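Local structure of sulfhydryl oxidase 1 (Homo sapiens, 3LLK) at residues A[54-57]-A[61-64]; A[122-127]-A[248-253]. The protein catalyses the FAD-dependent oxidation of thiols to disulfides, passing the electrons on to molecular oxygen with formation of hydrogen peroxide. One frame throughout, in Å; residues are numbered along the deposited sequence.

Interaction 1: A[54-57]-A[61-64]; sequences KYFP and LVQN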
loop_
_atom_site.group_PDB
_atom_site.type_symbol
_atom_site.label_atom_id
_atom_site.label_comp_id
_atom_site.label_asym_id
_atom_site.label_seq_id
_atom_site.Cartn_x
_atom_site.Cartn_y
_atom_site.Cartn_z
ATOM N N LYS A 54 -13.074 3.502 -1.885
ATOM C CA LYS A 54 -13.089 4.592 -2.852
ATOM C C LYS A 54 -11.939 4.624 -3.856
ATOM O O LYS A 54 -12.153 4.934 -5.026
ATOM C CB LYS A 54 -13.131 5.935 -2.122
ATOM C CG LYS A 54 -13.173 7.133 -3.056
ATOM C CD LYS A 54 -13.340 8.423 -2.285
ATOM C CE LYS A 54 -13.546 9.591 -3.236
ATOM N NZ LYS A 54 -13.777 10.858 -2.493
ATOM N N TYR A 55 -10.730 4.297 -3.410
ATOM C CA TYR A 55 -9.565 4.377 -4.288
ATOM C C TYR A 55 -8.912 3.093 -4.812
ATOM O O TYR A 55 -8.108 3.158 -5.738
ATOM C CB TYR A 55 -8.499 5.245 -3.617
ATOM C CG TYR A 55 -8.954 6.675 -3.399
ATOM C CD1 TYR A 55 -9.314 7.485 -4.482
ATOM C CD2 TYR A 55 -9.028 7.216 -2.115
ATOM C CE1 TYR A 55 -9.736 8.800 -4.290
ATOM C CE2 TYR A 55 -9.447 8.524 -1.910
ATOM C CZ TYR A 55 -9.799 9.314 -3.002
ATOM O OH TYR A 55 -10.196 10.615 -2.800
ATOM N N PHE A 56 -9.221 1.938 -4.228
ATOM C CA PHE A 56 -8.616 0.712 -4.729
ATOM C C PHE A 56 -9.093 0.514 -6.167
ATOM O O PHE A 56 -10.288 0.602 -6.442
ATOM C CB PHE A 56 -9.016 -0.491 -3.876
ATOM C CG PHE A 56 -8.344 -1.767 -4.296
ATOM C CD1 PHE A 56 -8.956 -2.625 -5.209
ATOM C CD2 PHE A 56 -7.090 -2.105 -3.793
ATOM C CE1 PHE A 56 -8.327 -3.813 -5.617
ATOM C CE2 PHE A 56 -6.440 -3.295 -4.191
ATOM C CZ PHE A 56 -7.062 -4.147 -5.104
ATOM N N PRO A 57 -8.162 0.242 -7.103
ATOM C CA PRO A 57 -8.493 0.038 -8.525
ATOM C C PRO A 57 -9.042 -1.364 -8.799
ATOM O O PRO A 57 -8.525 -2.084 -9.646
ATOM C CB PRO A 57 -7.153 0.266 -9.214
ATOM C CG PRO A 57 -6.190 -0.380 -8.239
ATOM C CD PRO A 57 -6.709 0.088 -6.872
ATOM N N LEU A 61 -16.444 -7.040 -9.071
ATOM C CA LEU A 61 -16.736 -7.879 -7.912
ATOM C C LEU A 61 -15.969 -7.427 -6.667
ATOM O O LEU A 61 -16.513 -7.423 -5.562
ATOM C CB LEU A 61 -16.398 -9.344 -8.205
ATOM C CG LEU A 61 -17.475 -10.217 -8.848
ATOM C CD1 LEU A 61 -16.898 -11.598 -9.136
ATOM C CD2 LEU A 61 -18.674 -10.315 -7.914
ATOM N N VAL A 62 -14.705 -7.056 -6.853
ATOM C CA VAL A 62 -13.866 -6.618 -5.740
ATOM C C VAL A 62 -14.313 -5.259 -5.203
ATOM O O VAL A 62 -14.357 -5.047 -3.991
ATOM C CB VAL A 62 -12.371 -6.564 -6.155
ATOM C CG1 VAL A 62 -11.526 -5.929 -5.047
ATOM C CG2 VAL A 62 -11.868 -7.972 -6.429
ATOM N N GLN A 63 -14.668 -4.341 -6.095
ATOM C CA GLN A 63 -15.114 -3.031 -5.646
ATOM C C GLN A 63 -16.441 -3.164 -4.907
ATOM O O GLN A 63 -16.686 -2.450 -3.931
ATOM C CB GLN A 63 -15.251 -2.077 -6.832
ATOM C CG GLN A 63 -14.753 -0.670 -6.542
ATOM C CD GLN A 63 -13.390 -0.655 -5.860
ATOM O OE1 GLN A 63 -12.510 -1.466 -6.165
ATOM N NE2 GLN A 63 -13.210 0.275 -4.934
ATOM N N ASN A 64 -17.298 -4.078 -5.364
ATOM C CA ASN A 64 -18.583 -4.291 -4.707
ATOM C C ASN A 64 -18.333 -4.881 -3.315
ATOM O O ASN A 64 -19.029 -4.566 -2.357
ATOM C CB ASN A 64 -19.457 -5.255 -5.519
ATOM C CG ASN A 64 -20.782 -5.557 -4.832
ATOM O OD1 ASN A 64 -21.645 -4.684 -4.713
ATOM N ND2 ASN A 64 -20.942 -6.794 -4.357
#

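Interaction 2: A[122-127]-A[248-253]; sequences LWVLFH and AHFSPS. With FAD (flavin-adenine dinucleotide), chain D.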
loop_
_atom_site.group_PDB
_atom_site.type_symbol
_atom_site.label_atom_id
_atom_site.label_comp_id
_atom_site.label_asym_id
_atom_site.label_seq_id
_atom_site.Cartn_x
_atom_site.Cartn_y
_atom_site.Cartn_z
ATOM N N LEU A 122 2.266 -4.343 0.007
ATOM C CA LEU A 122 1.702 -3.255 0.798
ATOM C C LEU A 122 2.200 -1.906 0.275
ATOM O O LEU A 122 1.417 -0.962 0.153
ATOM C CB LEU A 122 2.056 -3.430 2.277
ATOM C CG LEU A 122 1.246 -2.542 3.225
ATOM C CD1 LEU A 122 -0.248 -2.801 3.019
ATOM C CD2 LEU A 122 1.661 -2.832 4.666
ATOM N N TRP A 123 3.492 -1.822 -0.039
ATOM C CA TRP A 123 4.060 -0.603 -0.607
ATOM C C TRP A 123 3.320 -0.288 -1.906
ATOM O O TRP A 123 2.899 0.849 -2.132
ATOM C CB TRP A 123 5.546 -0.786 -0.945
ATOM C CG TRP A 123 6.502 -0.469 0.166
ATOM C CD1 TRP A 123 7.445 -1.301 0.698
ATOM C CD2 TRP A 123 6.652 0.790 0.837
ATOM N NE1 TRP A 123 8.176 -0.636 1.657
ATOM C CE2 TRP A 123 7.708 0.647 1.761
ATOM C CE3 TRP A 123 5.997 2.027 0.741
ATOM C CZ2 TRP A 123 8.127 1.697 2.593
ATOM C CZ3 TRP A 123 6.416 3.073 1.571
ATOM C CH2 TRP A 123 7.470 2.895 2.483
ATOM N N VAL A 124 3.173 -1.297 -2.765
ATOM C CA VAL A 124 2.510 -1.091 -4.048
ATOM C C VAL A 124 1.106 -0.569 -3.832
ATOM O O VAL A 124 0.726 0.431 -4.440
ATOM C CB VAL A 124 2.466 -2.385 -4.899
ATOM C CG1 VAL A 124 1.785 -2.105 -6.256
ATOM C CG2 VAL A 124 3.878 -2.882 -5.144
ATOM N N LEU A 125 0.357 -1.220 -2.943
ATOM C CA LEU A 125 -1.010 -0.806 -2.628
ATOM C C LEU A 125 -1.039 0.643 -2.145
ATOM O O LEU A 125 -1.833 1.447 -2.638
ATOM C CB LEU A 125 -1.616 -1.727 -1.554
ATOM C CG LEU A 125 -2.964 -1.351 -0.907
ATOM C CD1 LEU A 125 -4.029 -1.165 -1.985
ATOM C CD2 LEU A 125 -3.403 -2.445 0.081
ATOM N N PHE A 126 -0.165 0.978 -1.192
ATOM C CA PHE A 126 -0.102 2.339 -0.647
ATOM C C PHE A 126 0.156 3.397 -1.733
ATOM O O PHE A 126 -0.554 4.402 -1.812
ATOM C CB PHE A 126 0.995 2.459 0.437
ATOM C CG PHE A 126 0.654 1.798 1.760
ATOM C CD1 PHE A 126 -0.641 1.366 2.048
ATOM C CD2 PHE A 126 1.647 1.614 2.720
ATOM C CE1 PHE A 126 -0.939 0.751 3.280
ATOM C CE2 PHE A 126 1.361 1.005 3.951
ATOM C CZ PHE A 126 0.067 0.573 4.227
ATOM N N HIS A 127 1.191 3.185 -2.543
ATOM C CA HIS A 127 1.519 4.126 -3.614
ATOM C C HIS A 127 0.324 4.286 -4.550
ATOM O O HIS A 127 -0.028 5.396 -4.959
ATOM C CB HIS A 127 2.726 3.638 -4.424
ATOM C CG HIS A 127 4.027 3.738 -3.695
ATOM N ND1 HIS A 127 4.572 4.943 -3.312
ATOM C CD2 HIS A 127 4.878 2.782 -3.248
ATOM C CE1 HIS A 127 5.698 4.727 -2.658
ATOM N NE2 HIS A 127 5.907 3.425 -2.607
ATOM N N ALA A 248 1.681 7.676 -14.062
ATOM C CA ALA A 248 1.579 6.725 -15.162
ATOM C C ALA A 248 1.778 5.291 -14.673
ATOM O O ALA A 248 1.051 4.383 -15.072
ATOM C CB ALA A 248 2.625 7.049 -16.234
ATOM N N HIS A 249 2.769 5.093 -13.808
ATOM C CA HIS A 249 3.088 3.763 -13.294
ATOM C C HIS A 249 1.979 3.165 -12.426
ATOM O O HIS A 249 1.542 2.026 -12.642
ATOM C CB HIS A 249 4.399 3.820 -12.503
ATOM C CG HIS A 249 4.868 2.483 -12.029
ATOM N ND1 HIS A 249 5.590 1.620 -12.826
ATOM C CD2 HIS A 249 4.673 1.835 -10.855
ATOM C CE1 HIS A 249 5.819 0.501 -12.163
ATOM N NE2 HIS A 249 5.274 0.605 -10.966
ATOM N N PHE A 250 1.522 3.927 -11.443
ATOM C CA PHE A 250 0.459 3.454 -10.562
ATOM C C PHE A 250 -0.918 3.863 -11.081
ATOM O O PHE A 250 -1.648 4.598 -10.417
ATOM C CB PHE A 250 0.677 4.007 -9.150
ATOM C CG PHE A 250 1.946 3.525 -8.505
ATOM C CD1 PHE A 250 2.064 2.208 -8.072
ATOM C CD2 PHE A 250 3.018 4.387 -8.322
ATOM C CE1 PHE A 250 3.237 1.755 -7.457
ATOM C CE2 PHE A 250 4.199 3.946 -7.707
ATOM C CZ PHE A 250 4.303 2.621 -7.275
ATOM N N SER A 251 -1.263 3.383 -12.273
ATOM C CA SER A 251 -2.551 3.697 -12.894
ATOM C C SER A 251 -3.250 2.415 -13.340
ATOM O O SER A 251 -2.602 1.413 -13.649
ATOM C CB SER A 251 -2.351 4.614 -14.109
ATOM O OG SER A 251 -1.725 3.911 -15.167
ATOM N N PRO A 252 -4.590 2.438 -13.390
ATOM C CA PRO A 252 -5.367 1.266 -13.800
ATOM C C PRO A 252 -4.931 0.661 -15.131
ATOM O O PRO A 252 -4.961 -0.557 -15.298
ATOM C CB PRO A 252 -6.798 1.798 -13.835
ATOM C CG PRO A 252 -6.788 2.843 -12.753
ATOM C CD PRO A 252 -5.477 3.550 -12.997
ATOM N N SER A 253 -4.511 1.503 -16.070
ATOM C CA SER A 253 -4.087 1.008 -17.380
ATOM C C SER A 253 -2.780 0.233 -17.320
ATOM O O SER A 253 -2.498 -0.584 -18.198
ATOM C CB SER A 253 -3.953 2.161 -18.386
ATOM O OG SER A 253 -2.936 3.077 -18.010
HETATM P PA FAD D . 9.651 -3.047 -1.888
HETATM O O1A FAD D . 8.648 -3.824 -1.109
HETATM O O2A FAD D . 10.535 -2.017 -1.278
HETATM O O5B FAD D . 8.977 -2.374 -3.134
HETATM C C5B FAD D . 7.765 -2.799 -3.760
HETATM C C4B FAD D . 7.981 -2.378 -5.190
HETATM O O4B FAD D . 7.475 -1.017 -5.260
HETATM C C3B FAD D . 9.246 -2.553 -6.059
HETATM O O3B FAD D . 9.440 -3.847 -6.629
HETATM C C2B FAD D . 9.076 -1.431 -6.979
HETATM O O2B FAD D . 8.343 -1.706 -8.133
HETATM C C1B FAD D . 8.330 -0.344 -6.191
HETATM N N9A FAD D . 9.070 0.670 -5.507
HETATM C C8A FAD D . 10.378 0.703 -4.954
HETATM N N7A FAD D . 10.749 1.823 -4.429
HETATM C C5A FAD D . 9.634 2.623 -4.640
HETATM C C6A FAD D . 9.432 3.983 -4.332
HETATM N N6A FAD D . 10.367 4.759 -3.769
HETATM N N1A FAD D . 8.237 4.594 -4.660
HETATM C C2A FAD D . 7.243 3.960 -5.343
HETATM N N3A FAD D . 7.437 2.607 -5.656
HETATM C C4A FAD D . 8.667 1.986 -5.273
HETATM N N1 FAD D . 11.889 -3.886 6.243
HETATM C C2 FAD D . 12.997 -3.958 7.060
HETATM O O2 FAD D . 13.707 -4.971 6.948
HETATM N N3 FAD D . 13.104 -2.823 7.855
HETATM C C4 FAD D . 12.249 -1.695 7.899
HETATM O O4 FAD D . 12.473 -0.754 8.729
HETATM C C4X FAD D . 11.166 -1.723 7.043
HETATM N N5 FAD D . 10.182 -0.683 7.083
HETATM C C5X FAD D . 8.984 -0.697 6.320
HETATM C C6 FAD D . 8.041 0.326 6.537
HETATM C C7 FAD D . 6.855 0.319 5.751
HETATM C C7M FAD D . 5.878 1.459 6.043
HETATM C C8 FAD D . 6.618 -0.690 4.769
HETATM C C8M FAD D . 5.450 -0.851 3.818
HETATM C C9 FAD D . 7.559 -1.706 4.609
HETATM C C9A FAD D . 8.750 -1.816 5.375
HETATM N N10 FAD D . 9.885 -2.777 5.369
HETATM C C10 FAD D . 10.982 -2.853 6.186
HETATM C "C1'" FAD D . 9.891 -3.701 4.280
HETATM C "C2'" FAD D . 10.599 -3.317 3.016
HETATM O "O2'" FAD D . 10.403 -1.910 2.729
HETATM C "C3'" FAD D . 10.275 -4.075 1.765
HETATM O "O3'" FAD D . 8.873 -4.046 1.529
HETATM C "C4'" FAD D . 10.813 -5.482 1.564
HETATM O "O4'" FAD D . 12.194 -5.578 2.023
HETATM C "C5'" FAD D . 10.657 -6.102 0.243
HETATM O "O5'" FAD D . 11.454 -5.341 -0.668
HETATM P P FAD D . 11.329 -5.387 -2.215
HETATM O O1P FAD D . 12.721 -5.316 -2.659
HETATM O O2P FAD D . 10.564 -6.564 -2.705
HETATM O O3P FAD D . 10.547 -4.073 -2.719
#

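Interaction 1: A[54-57]-A[61-64]
Gln63 reaches across to the carbonyl of Phe56 in a helix-loop-helix connection, at the short loop joining helix 39-55 to helix 60-75. Both arms fall in the range of the FAD-dependent sulfhydryl oxidase family. From CB the Gln63 chain runs out to CG, and the bend at chi2 (47°) turns the amide toward the end of helix 39-55 and the Phe56 carbonyl. The carbon CD comes to 3.4 Å from Phe56 O. Beyond it, OE1 stands 3.0 Å from the same Phe56 O; as both are acceptors, this pair is no hydrogen bond, and OE1 instead takes a weak one from Gly58 N. The other branch, NE2, donates to Ala53 O and weakly to Leu52 O at the end of the first helix. A flipped amide would probably lose both NE2 donations, since OE1 would then face Ala53 O and Leu52 O. The amide lies almost coplanar with the Phe56 ring, 10° apart, and OE1 meets that ring at its edge, 3.9 Å from CD1. The Phe56 ring heads for the second helix because chi1 is trans (-176°), and enters a buried setting lined by Leu19 and Leu23 of helix 16-30. Pro57 CD lies over one face toward the rim, 3.6 Å above the ring plane. On the second helix Val62 comes in obliquely, its CG1 methyl 3.9 Å from Phe56 CE1.

Interaction 2: A[122-127]-A[248-253]
Chi1 of Phe250 (-63°) brings its ring under His127 CB, while chi1 of His127 (-72°) sends the imidazole to the adenine of FAD; in both residues CG stands opposite the carbonyl carbon. The closest touch is not ring on ring: His127 CB sits over one face of the phenyl group in a CH-pi contact, 3.5 Å from the ring centroid of Phe250. The rings themselves are near parallel, 20° apart, but slid so far that they barely overlap. His249 CD2 lies over the other face of Phe250, leaving this phenyl between two histidines, while Val124 CG1 adds a looser apolar touch at Phe250 CE1. Phe250, centre of an inverse gamma turn, follows directly on helix 239-249. Together with helix 118-134 it lines the FAD pocket of the helical Erv/ALR-type sulfhydryl oxidase fold. The adenine lies against both: its C2A stands 3.1 Å above the His127 ring, and N3A meets the edge of Phe250, 3.5 Å from CZ. His127 NE2 is hydrogen-bonded to His196 ND1. One helical turn earlier, Trp123 NE1 donates a nearly straight hydrogen bond of 2.8 Å to FAD O2'. The flavin methyl C8M lies 3.4 Å above the indole plane of Trp123, toward its rim. With the indole cut back to an alanine here, O2' would probably lose this donor and C8M its aromatic cover. His196 also stacks on the Trp123 indole.

In the fold
Along the chain the contacts come in series: interaction 1 closes the helix-loop-helix connection between helices 39-55 and 60-75, and interaction 2 later joins helix 118-134 to the turn after helix 239-249, across 120 residues. Their centres lie about 14 Å apart, with interaction 2 the nearer to the middle of the chain. Helix 118-134 carries half of interaction 2 and also touches interaction 1. Phe56 CD2 packs against Leu125 CD1 at 3.7 Å, and Pro57 and Pro252 both touch Phe128 and Gln132. Helix 16-30 meets both contacts as well, through Leu19. Helix 118-134 thus packs on the 54-57 turn through Leu125 while its Trp123 and His127 meet FAD.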